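PDB 3GBV: putative LacI-family transcriptional regulator from Bacteroides fragilis, which probably regulates transcription as a LacI-family DNA-binding protein, its periplasmic-binding-protein-like domain presumably sensing a small-molecule effector. Local coordinates for residues Gln219-Leu233 with Lys242-Pro254. Sequence-based numbering, arbitrary orientation.
Sequences QQRRKSDFSLIGYDL and KEGTVSFLIAQQP. With EDO (1,2-ethanediol), chain D.
The backbone N of D232 meets the carbonyl O of I250 at 2.7 Å, an almost straight bond (174°). It is the last rung of a parallel ladder in which G230 pairs with L249 and bonds to the residues flanking it, N to F248 O and O from I250 N. Earlier, L228 N reaches T245 O and L228 O takes S247 N at 2.7 Å; the register then slips by one, a beta bulge at S247. I250 lies alongside Y231, its CB over one ring face in a CH-pi contact, 4.0 Å from the centroid and 19° off the normal, while the ring's OH bonds to S120. I229 CD1 sits at the edge of the F248 ring, in its plane, 3.8 Å from CD2. D232 CB leads away, but CG, beside the backbone N (chi1 -52°), brings the carboxylate nearer Q252, and a water links OD1 to Q252 N. OD2 accepts from O1 of an ethanediol, probably a crystallisation component and doubtfully placed. Helix 235-243 connects strands 227-231 and 246-251, a beta-alpha-beta crossover of the periplasmic-binding-protein fold. Backbone bonds thus fix the pairing, whereas polar groups gather at its C-terminal end, near Y23, consistent with the interdomain cleft where relatives bind effectors.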
# COMPACT_ATOMS: atom_id res chain seq x y z
N GLN A 219 6.28 5.33 25.28
CA GLN A 219 6.46 3.96 25.74
C GLN A 219 7.18 3.94 27.07
O GLN A 219 6.77 3.26 28.01
CB GLN A 219 7.27 3.17 24.72
CG GLN A 219 7.35 1.67 24.98
CD GLN A 219 6.04 0.94 24.68
OE1 GLN A 219 5.95 -0.28 24.83
NE2 GLN A 219 5.03 1.69 24.25
N GLN A 220 8.26 4.71 27.16
CA GLN A 220 9.07 4.77 28.37
C GLN A 220 8.33 5.50 29.50
O GLN A 220 8.70 5.39 30.66
CB GLN A 220 10.40 5.48 28.09
CG GLN A 220 11.55 4.95 28.93
CD GLN A 220 12.52 6.04 29.37
OE1 GLN A 220 13.19 6.67 28.55
NE2 GLN A 220 12.59 6.27 30.68
N ARG A 221 7.29 6.24 29.15
CA ARG A 221 6.52 6.96 30.16
C ARG A 221 5.19 6.25 30.32
O ARG A 221 4.28 6.75 30.97
CB ARG A 221 6.28 8.41 29.73
CG ARG A 221 7.53 9.27 29.68
CD ARG A 221 7.82 9.95 31.01
NE ARG A 221 8.98 10.83 30.93
CZ ARG A 221 9.37 11.65 31.90
NH1 ARG A 221 8.69 11.70 33.04
NH2 ARG A 221 10.45 12.41 31.75
N ARG A 222 5.08 5.07 29.72
CA ARG A 222 3.87 4.27 29.77
C ARG A 222 2.61 5.12 29.64
O ARG A 222 1.60 4.86 30.28
CB ARG A 222 3.82 3.43 31.05
CG ARG A 222 4.95 2.40 31.12
CD ARG A 222 4.95 1.63 32.43
NE ARG A 222 6.31 1.29 32.83
CZ ARG A 222 6.95 0.18 32.49
NH1 ARG A 222 6.37 -0.73 31.72
NH2 ARG A 222 8.20 -0.01 32.90
N LYS A 223 2.70 6.14 28.80
CA LYS A 223 1.57 7.02 28.52
C LYS A 223 0.84 6.33 27.37
O LYS A 223 1.42 6.09 26.32
CB LYS A 223 2.08 8.40 28.09
CG LYS A 223 1.00 9.37 27.65
CD LYS A 223 0.03 9.70 28.78
CE LYS A 223 -0.76 10.97 28.47
NZ LYS A 223 0.16 12.12 28.24
N SER A 224 -0.43 6.00 27.58
CA SER A 224 -1.21 5.32 26.56
C SER A 224 -2.44 6.11 26.13
O SER A 224 -3.30 5.60 25.41
CB SER A 224 -1.66 3.95 27.07
OG SER A 224 -2.62 4.09 28.10
N ASP A 225 -2.52 7.36 26.58
CA ASP A 225 -3.65 8.21 26.24
C ASP A 225 -3.27 9.22 25.15
O ASP A 225 -3.72 10.36 25.15
CB ASP A 225 -4.13 8.95 27.49
CG ASP A 225 -5.49 9.59 27.29
OD1 ASP A 225 -6.46 8.84 27.05
OD2 ASP A 225 -5.57 10.83 27.37
N PHE A 226 -2.45 8.76 24.21
CA PHE A 226 -2.00 9.60 23.10
C PHE A 226 -1.53 8.69 21.96
O PHE A 226 -0.81 7.71 22.20
CB PHE A 226 -0.83 10.47 23.56
CG PHE A 226 -0.53 11.62 22.63
CD1 PHE A 226 -1.13 12.85 22.82
CD2 PHE A 226 0.36 11.47 21.57
CE1 PHE A 226 -0.85 13.93 21.97
CE2 PHE A 226 0.64 12.54 20.70
CZ PHE A 226 0.04 13.77 20.91
N SER A 227 -1.94 9.01 20.74
CA SER A 227 -1.55 8.23 19.57
C SER A 227 -0.96 9.10 18.45
O SER A 227 -1.44 10.20 18.18
CB SER A 227 -2.76 7.46 19.02
OG SER A 227 -3.77 8.35 18.59
N LEU A 228 0.10 8.59 17.82
CA LEU A 228 0.76 9.31 16.74
C LEU A 228 0.46 8.75 15.36
O LEU A 228 0.01 7.61 15.19
CB LEU A 228 2.29 9.24 16.86
CG LEU A 228 3.21 9.85 17.92
CD1 LEU A 228 2.65 11.18 18.40
CD2 LEU A 228 3.39 8.88 19.06
N ILE A 229 0.73 9.59 14.36
CA ILE A 229 0.64 9.22 12.97
C ILE A 229 2.03 9.62 12.51
O ILE A 229 2.48 10.74 12.76
CB ILE A 229 -0.42 10.02 12.20
CG1 ILE A 229 -1.80 9.44 12.49
CG2 ILE A 229 -0.13 9.96 10.68
CD1 ILE A 229 -2.88 9.96 11.56
N GLY A 230 2.74 8.70 11.88
CA GLY A 230 4.08 9.00 11.44
C GLY A 230 4.35 8.58 10.02
O GLY A 230 3.47 8.08 9.32
N TYR A 231 5.60 8.78 9.60
CA TYR A 231 6.02 8.42 8.26
C TYR A 231 7.16 7.41 8.21
O TYR A 231 8.02 7.38 9.09
CB TYR A 231 6.45 9.68 7.50
CG TYR A 231 5.31 10.46 6.87
CD1 TYR A 231 5.08 10.40 5.50
CD2 TYR A 231 4.49 11.27 7.64
CE1 TYR A 231 4.06 11.15 4.91
CE2 TYR A 231 3.48 12.01 7.07
CZ TYR A 231 3.26 11.96 5.71
OH TYR A 231 2.26 12.75 5.16
N ASP A 232 7.12 6.57 7.18
CA ASP A 232 8.15 5.59 6.92
C ASP A 232 8.30 4.40 7.84
O ASP A 232 8.06 4.47 9.05
CB ASP A 232 9.47 6.33 6.75
CG ASP A 232 9.36 7.46 5.73
OD1 ASP A 232 8.93 7.20 4.58
OD2 ASP A 232 9.68 8.61 6.08
N LEU A 233 8.72 3.30 7.23
CA LEU A 233 8.88 2.04 7.91
C LEU A 233 10.22 1.75 8.56
O LEU A 233 10.76 0.67 8.40
CB LEU A 233 8.52 0.92 6.93
CG LEU A 233 7.03 0.57 6.76
CD1 LEU A 233 6.15 1.75 7.10
CD2 LEU A 233 6.76 0.10 5.35
N LYS A 242 3.57 -1.46 16.28
CA LYS A 242 3.10 -2.71 16.85
C LYS A 242 2.78 -2.62 18.34
O LYS A 242 1.96 -3.38 18.83
CB LYS A 242 4.12 -3.82 16.59
CG LYS A 242 3.98 -4.41 15.20
CD LYS A 242 5.12 -5.33 14.84
CE LYS A 242 4.79 -6.11 13.58
NZ LYS A 242 5.95 -6.85 13.02
N GLU A 243 3.42 -1.69 19.04
CA GLU A 243 3.18 -1.52 20.47
C GLU A 243 2.02 -0.59 20.78
O GLU A 243 1.53 -0.56 21.91
CB GLU A 243 4.45 -0.99 21.16
CG GLU A 243 5.67 -1.83 20.84
CD GLU A 243 6.49 -2.17 22.07
OE1 GLU A 243 5.98 -2.92 22.93
OE2 GLU A 243 7.64 -1.68 22.16
N GLY A 244 1.57 0.16 19.79
CA GLY A 244 0.44 1.04 20.01
C GLY A 244 0.68 2.53 20.20
O GLY A 244 -0.28 3.28 20.24
N THR A 245 1.92 2.97 20.32
CA THR A 245 2.18 4.41 20.49
C THR A 245 1.89 5.13 19.18
O THR A 245 1.48 6.29 19.17
CB THR A 245 3.62 4.68 20.93
OG1 THR A 245 4.52 3.94 20.09
CG2 THR A 245 3.80 4.25 22.38
N VAL A 246 2.13 4.44 18.06
CA VAL A 246 1.87 4.97 16.73
C VAL A 246 0.65 4.20 16.19
O VAL A 246 0.60 2.97 16.28
CB VAL A 246 3.08 4.76 15.80
CG1 VAL A 246 2.70 5.09 14.36
CG2 VAL A 246 4.23 5.64 16.25
N SER A 247 -0.32 4.93 15.64
CA SER A 247 -1.54 4.33 15.10
C SER A 247 -1.45 4.04 13.61
O SER A 247 -1.95 3.02 13.13
CB SER A 247 -2.75 5.24 15.34
OG SER A 247 -2.92 5.50 16.71
N PHE A 248 -0.82 4.95 12.87
CA PHE A 248 -0.66 4.78 11.44
C PHE A 248 0.74 5.23 11.04
O PHE A 248 1.32 6.13 11.67
CB PHE A 248 -1.67 5.63 10.66
CG PHE A 248 -3.12 5.30 10.93
CD1 PHE A 248 -3.62 4.02 10.72
CD2 PHE A 248 -4.00 6.30 11.36
CE1 PHE A 248 -4.97 3.74 10.93
CE2 PHE A 248 -5.35 6.02 11.57
CZ PHE A 248 -5.84 4.74 11.35
N LEU A 249 1.26 4.59 10.01
CA LEU A 249 2.54 4.96 9.43
C LEU A 249 2.26 5.10 7.93
O LEU A 249 1.55 4.28 7.35
CB LEU A 249 3.62 3.89 9.67
CG LEU A 249 4.18 3.77 11.09
CD1 LEU A 249 5.16 2.60 11.16
CD2 LEU A 249 4.86 5.07 11.50
N ILE A 250 2.80 6.15 7.33
CA ILE A 250 2.62 6.37 5.90
C ILE A 250 3.94 6.04 5.23
O ILE A 250 4.98 6.57 5.61
CB ILE A 250 2.22 7.82 5.62
CG1 ILE A 250 0.85 8.10 6.25
CG2 ILE A 250 2.23 8.08 4.12
CD1 ILE A 250 0.42 9.56 6.27
N ALA A 251 3.90 5.13 4.26
CA ALA A 251 5.11 4.72 3.56
C ALA A 251 5.16 5.29 2.16
O ALA A 251 4.13 5.68 1.59
CB ALA A 251 5.18 3.20 3.51
N GLN A 252 6.35 5.34 1.58
CA GLN A 252 6.52 5.88 0.23
C GLN A 252 7.44 5.03 -0.65
O GLN A 252 7.89 5.48 -1.71
CB GLN A 252 7.08 7.30 0.33
CG GLN A 252 8.40 7.34 1.04
CD GLN A 252 8.93 8.74 1.20
OE1 GLN A 252 9.32 9.13 2.29
NE2 GLN A 252 8.95 9.50 0.11
N GLN A 253 7.70 3.80 -0.22
CA GLN A 253 8.57 2.89 -0.96
C GLN A 253 9.94 3.48 -1.31
O GLN A 253 10.23 3.76 -2.48
CB GLN A 253 7.86 2.42 -2.23
CG GLN A 253 6.69 1.48 -1.96
CD GLN A 253 5.89 1.18 -3.20
OE1 GLN A 253 6.44 0.89 -4.26
NE2 GLN A 253 4.57 1.25 -3.07
N PRO A 254 10.79 3.68 -0.29
CA PRO A 254 12.14 4.23 -0.51
C PRO A 254 13.00 3.31 -1.37
O PRO A 254 13.79 3.79 -2.20
CB PRO A 254 12.68 4.38 0.91
CG PRO A 254 11.92 3.33 1.70
CD PRO A 254 10.53 3.46 1.14
C1 EDO D . 9.65 11.21 4.22
O1 EDO D . 9.56 11.34 5.64
C2 EDO D . 10.95 11.80 3.70
O2 EDO D . 12.05 10.96 4.06
O HOH W 1 8.42 4.96 3.50